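Local structure of TIGR00725 family protein (Thermotoga maritima, 1RCU) at residues M23-V35 with N118-T131. The protein is of unknown function but, as a SLOG cluster4 family protein with a Rossmann-like fold, may bind a nucleotide or related ligand. Numbering follows the deposited sequence.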
HETATM    1  N   MSE A  23      20.317   2.069 -18.577  1.00 68.27           N
HETATM    2  CA  MSE A  23      20.365   0.980 -17.559  1.00 67.89           C
HETATM    3  C   MSE A  23      20.324   1.499 -16.127  1.00 63.75           C
HETATM    4  O   MSE A  23      19.559   1.002 -15.303  1.00 62.56           O
HETATM    5  CB  MSE A  23      21.621   0.123 -17.766  1.00 73.95           C
HETATM    6  CG  MSE A  23      22.877   0.931 -18.103  1.00 81.88           C
HETATM    7 SE   MSE A  23      24.483  -0.163 -18.328  1.00 92.77          SE
HETATM    8  CE  MSE A  23      24.529  -0.982 -16.563  1.00 90.84           C
ATOM      9  N   LYS A  24      21.154   2.498 -15.837  1.00 59.67           N
ATOM     10  CA  LYS A  24      21.220   3.086 -14.499  1.00 54.74           C
ATOM     11  C   LYS A  24      20.026   4.011 -14.260  1.00 49.96           C
ATOM     12  O   LYS A  24      19.738   4.900 -15.065  1.00 47.65           O
ATOM     13  CB  LYS A  24      22.511   3.882 -14.321  1.00 55.81           C
ATOM     14  CG  LYS A  24      22.926   4.042 -12.872  1.00 56.58           C
ATOM     15  CD  LYS A  24      24.351   4.557 -12.775  1.00 57.51           C
ATOM     16  CE  LYS A  24      25.180   3.750 -11.788  1.00 57.66           C
ATOM     17  NZ  LYS A  24      26.615   4.167 -11.822  1.00 59.01           N
ATOM     18  N   LYS A  25      19.347   3.801 -13.140  1.00 44.64           N
ATOM     19  CA  LYS A  25      18.172   4.581 -12.801  1.00 39.83           C
ATOM     20  C   LYS A  25      18.394   5.647 -11.729  1.00 36.67           C
ATOM     21  O   LYS A  25      18.812   5.330 -10.614  1.00 36.20           O
ATOM     22  CB  LYS A  25      17.061   3.655 -12.310  1.00 39.16           C
ATOM     23  CG  LYS A  25      16.400   2.776 -13.340  1.00 39.81           C
ATOM     24  CD  LYS A  25      15.235   2.060 -12.669  1.00 43.17           C
ATOM     25  CE  LYS A  25      14.504   1.089 -13.597  1.00 45.39           C
ATOM     26  NZ  LYS A  25      13.301   0.451 -12.956  1.00 45.44           N
ATOM     27  N   VAL A  26      18.113   6.907 -12.050  1.00 31.91           N
ATOM     28  CA  VAL A  26      18.241   7.935 -11.029  1.00 29.19           C
ATOM     29  C   VAL A  26      16.874   8.559 -10.778  1.00 27.20           C
ATOM     30  O   VAL A  26      16.119   8.880 -11.708  1.00 25.87           O
ATOM     31  CB  VAL A  26      19.286   9.047 -11.379  1.00 28.91           C
ATOM     32  CG1 VAL A  26      20.406   8.462 -12.208  1.00 27.47           C
ATOM     33  CG2 VAL A  26      18.630  10.222 -12.065  1.00 30.71           C
ATOM     34  N   VAL A  27      16.550   8.683  -9.502  1.00 23.88           N
ATOM     35  CA  VAL A  27      15.295   9.259  -9.074  1.00 22.97           C
ATOM     36  C   VAL A  27      15.591  10.699  -8.646  1.00 22.97           C
ATOM     37  O   VAL A  27      16.561  10.939  -7.925  1.00 22.62           O
ATOM     38  CB  VAL A  27      14.722   8.439  -7.875  1.00 22.52           C
ATOM     39  CG1 VAL A  27      13.727   9.266  -7.089  1.00 20.57           C
ATOM     40  CG2 VAL A  27      14.065   7.144  -8.379  1.00 20.81           C
ATOM     41  N   VAL A  28      14.799  11.655  -9.127  1.00 21.64           N
ATOM     42  CA  VAL A  28      14.995  13.043  -8.731  1.00 22.12           C
ATOM     43  C   VAL A  28      13.728  13.508  -8.029  1.00 20.57           C
ATOM     44  O   VAL A  28      12.613  13.257  -8.494  1.00 20.22           O
ATOM     45  CB  VAL A  28      15.336  13.996  -9.941  1.00 23.71           C
ATOM     46  CG1 VAL A  28      16.466  13.401 -10.779  1.00 23.03           C
ATOM     47  CG2 VAL A  28      14.114  14.242 -10.790  1.00 27.94           C
ATOM     48  N   VAL A  29      13.914  14.159  -6.885  1.00 19.53           N
ATOM     49  CA  VAL A  29      12.810  14.666  -6.084  1.00 18.01           C
ATOM     50  C   VAL A  29      13.013  16.160  -5.814  1.00 19.45           C
ATOM     51  O   VAL A  29      14.134  16.659  -5.845  1.00 19.56           O
ATOM     52  CB  VAL A  29      12.711  13.894  -4.734  1.00 14.34           C
ATOM     53  CG1 VAL A  29      12.525  12.410  -4.997  1.00 10.61           C
ATOM     54  CG2 VAL A  29      13.950  14.122  -3.913  1.00  8.87           C
ATOM     55  N   GLY A  30      11.922  16.866  -5.544  1.00 21.27           N
ATOM     56  CA  GLY A  30      12.008  18.292  -5.273  1.00 24.12           C
ATOM     57  C   GLY A  30      10.654  18.961  -5.146  1.00 24.20           C
ATOM     58  O   GLY A  30       9.633  18.290  -5.143  1.00 23.97           O
ATOM     59  N   TYR A  31      10.648  20.287  -5.045  1.00 26.91           N
ATOM     60  CA  TYR A  31       9.409  21.060  -4.901  1.00 26.51           C
ATOM     61  C   TYR A  31       8.350  20.684  -5.908  1.00 26.88           C
ATOM     62  O   TYR A  31       8.665  20.294  -7.032  1.00 28.45           O
ATOM     63  CB  TYR A  31       9.656  22.550  -5.117  1.00 22.69           C
ATOM     64  CG  TYR A  31      10.504  23.279  -4.113  1.00 22.56           C
ATOM     65  CD1 TYR A  31      10.067  23.497  -2.796  1.00 22.41           C
ATOM     66  CD2 TYR A  31      11.691  23.876  -4.523  1.00 22.29           C
ATOM     67  CE1 TYR A  31      10.808  24.311  -1.920  1.00 23.19           C
ATOM     68  CE2 TYR A  31      12.427  24.688  -3.671  1.00 22.58           C
ATOM     69  CZ  TYR A  31      11.990  24.903  -2.381  1.00 23.16           C
ATOM     70  OH  TYR A  31      12.766  25.705  -1.579  1.00 25.43           O
ATOM     71  N   SER A  32       7.092  20.809  -5.503  1.00 27.50           N
ATOM     72  CA  SER A  32       5.987  20.588  -6.424  1.00 29.28           C
ATOM     73  C   SER A  32       5.401  21.996  -6.527  1.00 30.77           C
ATOM     74  O   SER A  32       5.992  22.937  -6.014  1.00 29.69           O
ATOM     75  CB  SER A  32       4.956  19.597  -5.871  1.00 27.38           C
ATOM     76  OG  SER A  32       4.410  20.029  -4.628  1.00 27.28           O
ATOM     77  N   GLY A  33       4.272  22.162  -7.203  1.00 34.10           N
ATOM     78  CA  GLY A  33       3.715  23.497  -7.323  1.00 38.13           C
ATOM     79  C   GLY A  33       3.898  24.104  -8.704  1.00 40.62           C
ATOM     80  O   GLY A  33       4.586  23.527  -9.542  1.00 39.96           O
ATOM     81  N   PRO A  34       3.319  25.287  -8.971  1.00 42.40           N
ATOM     82  CA  PRO A  34       3.488  25.861 -10.306  1.00 43.81           C
ATOM     83  C   PRO A  34       4.928  26.157 -10.705  1.00 44.79           C
ATOM     84  O   PRO A  34       5.695  26.790  -9.985  1.00 44.63           O
ATOM     85  CB  PRO A  34       2.616  27.106 -10.258  1.00 43.24           C
ATOM     86  CG  PRO A  34       2.858  27.586  -8.886  1.00 43.86           C
ATOM     87  CD  PRO A  34       2.798  26.308  -8.045  1.00 42.48           C
ATOM     88  N   VAL A  35       5.266  25.679 -11.889  1.00 47.01           N
ATOM     89  CA  VAL A  35       6.589  25.823 -12.460  1.00 48.58           C
ATOM     90  C   VAL A  35       6.992  27.278 -12.731  1.00 50.15           C
ATOM     91  O   VAL A  35       8.174  27.616 -12.724  1.00 49.56           O
ATOM     92  CB  VAL A  35       6.669  24.954 -13.747  1.00 48.17           C
ATOM     93  CG1 VAL A  35       7.409  25.668 -14.846  1.00 48.40           C
ATOM     94  CG2 VAL A  35       7.355  23.643 -13.428  1.00 48.21           C
ATOM     95  N   ASN A 118      12.716   2.400  -7.191  1.00 25.05           N
ATOM     96  CA  ASN A 118      13.215   2.454  -8.551  1.00 25.29           C
ATOM     97  C   ASN A 118      14.479   3.280  -8.688  1.00 24.87           C
ATOM     98  O   ASN A 118      14.779   3.780  -9.764  1.00 25.62           O
ATOM     99  CB  ASN A 118      12.138   3.001  -9.487  1.00 23.36           C
ATOM    100  CG  ASN A 118      11.007   2.021  -9.698  1.00 26.25           C
ATOM    101  OD1 ASN A 118      11.113   1.094 -10.510  1.00 28.57           O
ATOM    102  ND2 ASN A 118       9.918   2.204  -8.953  1.00 23.60           N
ATOM    103  N   ALA A 119      15.239   3.402  -7.607  1.00 25.38           N
ATOM    104  CA  ALA A 119      16.446   4.204  -7.667  1.00 25.82           C
ATOM    105  C   ALA A 119      17.749   3.503  -7.353  1.00 24.90           C
ATOM    106  O   ALA A 119      17.826   2.665  -6.453  1.00 24.46           O
ATOM    107  CB  ALA A 119      16.302   5.432  -6.741  1.00 25.43           C
ATOM    108  N   ASP A 120      18.780   3.866  -8.108  1.00 25.93           N
ATOM    109  CA  ASP A 120      20.123   3.370  -7.855  1.00 26.87           C
ATOM    110  C   ASP A 120      20.764   4.534  -7.119  1.00 26.74           C
ATOM    111  O   ASP A 120      21.766   4.375  -6.412  1.00 29.49           O
ATOM    112  CB  ASP A 120      20.890   3.125  -9.144  1.00 27.08           C
ATOM    113  CG  ASP A 120      20.377   1.918  -9.900  1.00 30.52           C
ATOM    114  OD1 ASP A 120      20.177   0.865  -9.251  1.00 31.79           O
ATOM    115  OD2 ASP A 120      20.182   2.007 -11.133  1.00 29.43           O
ATOM    116  N   VAL A 121      20.175   5.711  -7.315  1.00 23.95           N
ATOM    117  CA  VAL A 121      20.643   6.929  -6.682  1.00 22.16           C
ATOM    118  C   VAL A 121      19.564   8.004  -6.750  1.00 21.61           C
ATOM    119  O   VAL A 121      18.803   8.069  -7.716  1.00 21.12           O
ATOM    120  CB  VAL A 121      21.942   7.458  -7.350  1.00 20.88           C
ATOM    121  CG1 VAL A 121      21.670   7.886  -8.769  1.00 19.62           C
ATOM    122  CG2 VAL A 121      22.505   8.614  -6.534  1.00 22.58           C
ATOM    123  N   VAL A 122      19.488   8.823  -5.704  1.00 21.02           N
ATOM    124  CA  VAL A 122      18.502   9.896  -5.623  1.00 20.93           C
ATOM    125  C   VAL A 122      19.155  11.283  -5.620  1.00 21.33           C
ATOM    126  O   VAL A 122      20.123  11.518  -4.890  1.00 21.50           O
ATOM    127  CB  VAL A 122      17.662   9.776  -4.330  1.00 19.98           C
ATOM    128  CG1 VAL A 122      16.667  10.935  -4.228  1.00 18.39           C
ATOM    129  CG2 VAL A 122      16.949   8.436  -4.313  1.00 18.55           C
ATOM    130  N   VAL A 123      18.637  12.187  -6.449  1.00 21.63           N
ATOM    131  CA  VAL A 123      19.138  13.556  -6.536  1.00 21.43           C
ATOM    132  C   VAL A 123      18.003  14.441  -6.044  1.00 22.45           C
ATOM    133  O   VAL A 123      16.871  14.324  -6.499  1.00 21.72           O
ATOM    134  CB  VAL A 123      19.490  13.928  -7.982  1.00 22.35           C
ATOM    135  CG1 VAL A 123      20.005  15.368  -8.044  1.00 22.86           C
ATOM    136  CG2 VAL A 123      20.540  12.973  -8.505  1.00 22.09           C
ATOM    137  N   SER A 124      18.328  15.339  -5.125  1.00 22.73           N
ATOM    138  CA  SER A 124      17.359  16.217  -4.483  1.00 22.81           C
ATOM    139  C   SER A 124      17.519  17.698  -4.826  1.00 21.50           C
ATOM    140  O   SER A 124      18.629  18.216  -4.838  1.00 21.26           O
ATOM    141  CB  SER A 124      17.511  16.012  -2.976  1.00 22.81           C
ATOM    142  OG  SER A 124      16.506  16.688  -2.264  1.00 28.31           O
ATOM    143  N   ILE A 125      16.407  18.378  -5.085  1.00 21.28           N
ATOM    144  CA  ILE A 125      16.413  19.812  -5.410  1.00 20.98           C
ATOM    145  C   ILE A 125      15.295  20.530  -4.644  1.00 19.96           C
ATOM    146  O   ILE A 125      14.108  20.212  -4.813  1.00 18.99           O
ATOM    147  CB  ILE A 125      16.191  20.060  -6.926  1.00 22.67           C
ATOM    148  CG1 ILE A 125      17.364  19.500  -7.724  1.00 23.08           C
ATOM    149  CG2 ILE A 125      16.047  21.551  -7.195  1.00 23.47           C
ATOM    150  CD1 ILE A 125      17.146  19.578  -9.214  1.00 22.78           C
ATOM    151  N   GLY A 126      15.681  21.490  -3.807  1.00 17.88           N
ATOM    152  CA  GLY A 126      14.713  22.246  -3.029  1.00 17.13           C
ATOM    153  C   GLY A 126      13.828  21.333  -2.227  1.00 17.20           C
ATOM    154  O   GLY A 126      14.331  20.476  -1.498  1.00 18.54           O
ATOM    155  N   GLY A 127      12.519  21.529  -2.348  1.00 17.80           N
ATOM    156  CA  GLY A 127      11.573  20.655  -1.680  1.00 17.82           C
ATOM    157  C   GLY A 127      11.023  20.991  -0.306  1.00 18.31           C
ATOM    158  O   GLY A 127      11.693  21.587   0.552  1.00 18.61           O
ATOM    159  N   GLU A 128       9.768  20.595  -0.118  1.00 17.74           N
ATOM    160  CA  GLU A 128       9.081  20.776   1.143  1.00 17.64           C
ATOM    161  C   GLU A 128       9.022  19.415   1.844  1.00 17.51           C
ATOM    162  O   GLU A 128       9.829  18.523   1.563  1.00 17.77           O
ATOM    163  CB  GLU A 128       7.673  21.354   0.925  1.00 17.95           C
ATOM    164  CG  GLU A 128       7.629  22.800   0.387  1.00 22.70           C
ATOM    165  CD  GLU A 128       8.359  23.814   1.273  1.00 27.76           C
ATOM    166  OE1 GLU A 128       8.531  23.571   2.491  1.00 31.15           O
ATOM    167  OE2 GLU A 128       8.748  24.879   0.753  1.00 28.07           O
ATOM    168  N   ILE A 129       8.068  19.250   2.748  1.00 16.44           N
ATOM    169  CA  ILE A 129       7.997  18.016   3.519  1.00 16.67           C
ATOM    170  C   ILE A 129       8.077  16.719   2.707  1.00 17.98           C
ATOM    171  O   ILE A 129       8.752  15.766   3.104  1.00 17.17           O
ATOM    172  CB  ILE A 129       6.757  18.013   4.443  1.00 14.03           C
ATOM    173  CG1 ILE A 129       6.979  16.998   5.556  1.00 12.62           C
ATOM    174  CG2 ILE A 129       5.498  17.704   3.672  1.00 13.66           C
ATOM    175  CD1 ILE A 129       8.115  17.392   6.505  1.00  9.38           C
ATOM    176  N   GLY A 130       7.417  16.688   1.560  1.00 17.10           N
ATOM    177  CA  GLY A 130       7.457  15.493   0.742  1.00 16.64           C
ATOM    178  C   GLY A 130       8.868  15.078   0.368  1.00 16.99           C
ATOM    179  O   GLY A 130       9.258  13.908   0.472  1.00 17.98           O
ATOM    180  N   THR A 131       9.642  16.053  -0.073  1.00 17.50           N
ATOM    181  CA  THR A 131      11.009  15.812  -0.493  1.00 17.66           C
ATOM    182  C   THR A 131      11.866  15.371   0.699  1.00 18.42           C
ATOM    183  O   THR A 131      12.815  14.581   0.561  1.00 18.21           O
ATOM    184  CB  THR A 131      11.578  17.091  -1.154  1.00 18.33           C
ATOM    185  OG1 THR A 131      10.775  17.429  -2.295  1.00 19.25           O
ATOM    186  CG2 THR A 131      13.020  16.882  -1.602  1.00 18.67           C
TER
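Lys25 and Asp120 open the pairing of parallel strands 25-30 and 121-125. The Lys25 amide gives Asp120 OD2 a nearly straight bond (N to OD2 2.8 Å, 170° at the hydrogen), met on the anti side of the carboxylate, and Asp120 N returns one to Lys25 O; the first fixes the carboxylate and the second the Asp120 backbone, gripping Asp120 at both ends. Lys25 CB lies 3.4 Å from Asn118 O and 3.7 Å from Asp120 OD2. CG, opposite the carbonyl carbon (chi1 -71°), sends the extended chain along Asn118: CG passes farther from Asn118 O, CD comes back to it, and NZ ends in a weak bond to Asn118 OD1. The stronger partners of both tips belong to a neighbouring subunit: Ala101 O for Lys25 NZ and Lys103 N for Asn118 OD1.

Val27 and Val29 each bond through both N and O, reaching Val121 O, Val123 N, Val123 O and Ile125 N. Side chains alternate between faces. Val27 CG2 presses on Ala119 CB at 3.3 Å, and Val29 CG2 meets Thr131 CG2 at 3.7 Å on the same face. On the other, Val26 CG1 lies alongside Val121 CG1 and Val28 CG1 approaches Val123 CB, under helix 44-56.

One face of the Tyr31 ring covers the Gly126-Gly127 peptide, which stands nearly edge-on to it, with Gly127 N 3.0 Å above the ring plane over its centre; Gly127 CA makes a CH-pi contact 3.8 Å from the centroid. Glu128 OE2 comes to the ring edge in plane, 3.4 Å from Tyr31 CE1, while OE1 bonds Asn170 N of another subunit. Central parallel strands with glycine-containing loops at their C-terminal ends, the second leading through Glu128 at the N-cap into helix 129-140, characterise a Rossmann-like alpha/beta fold.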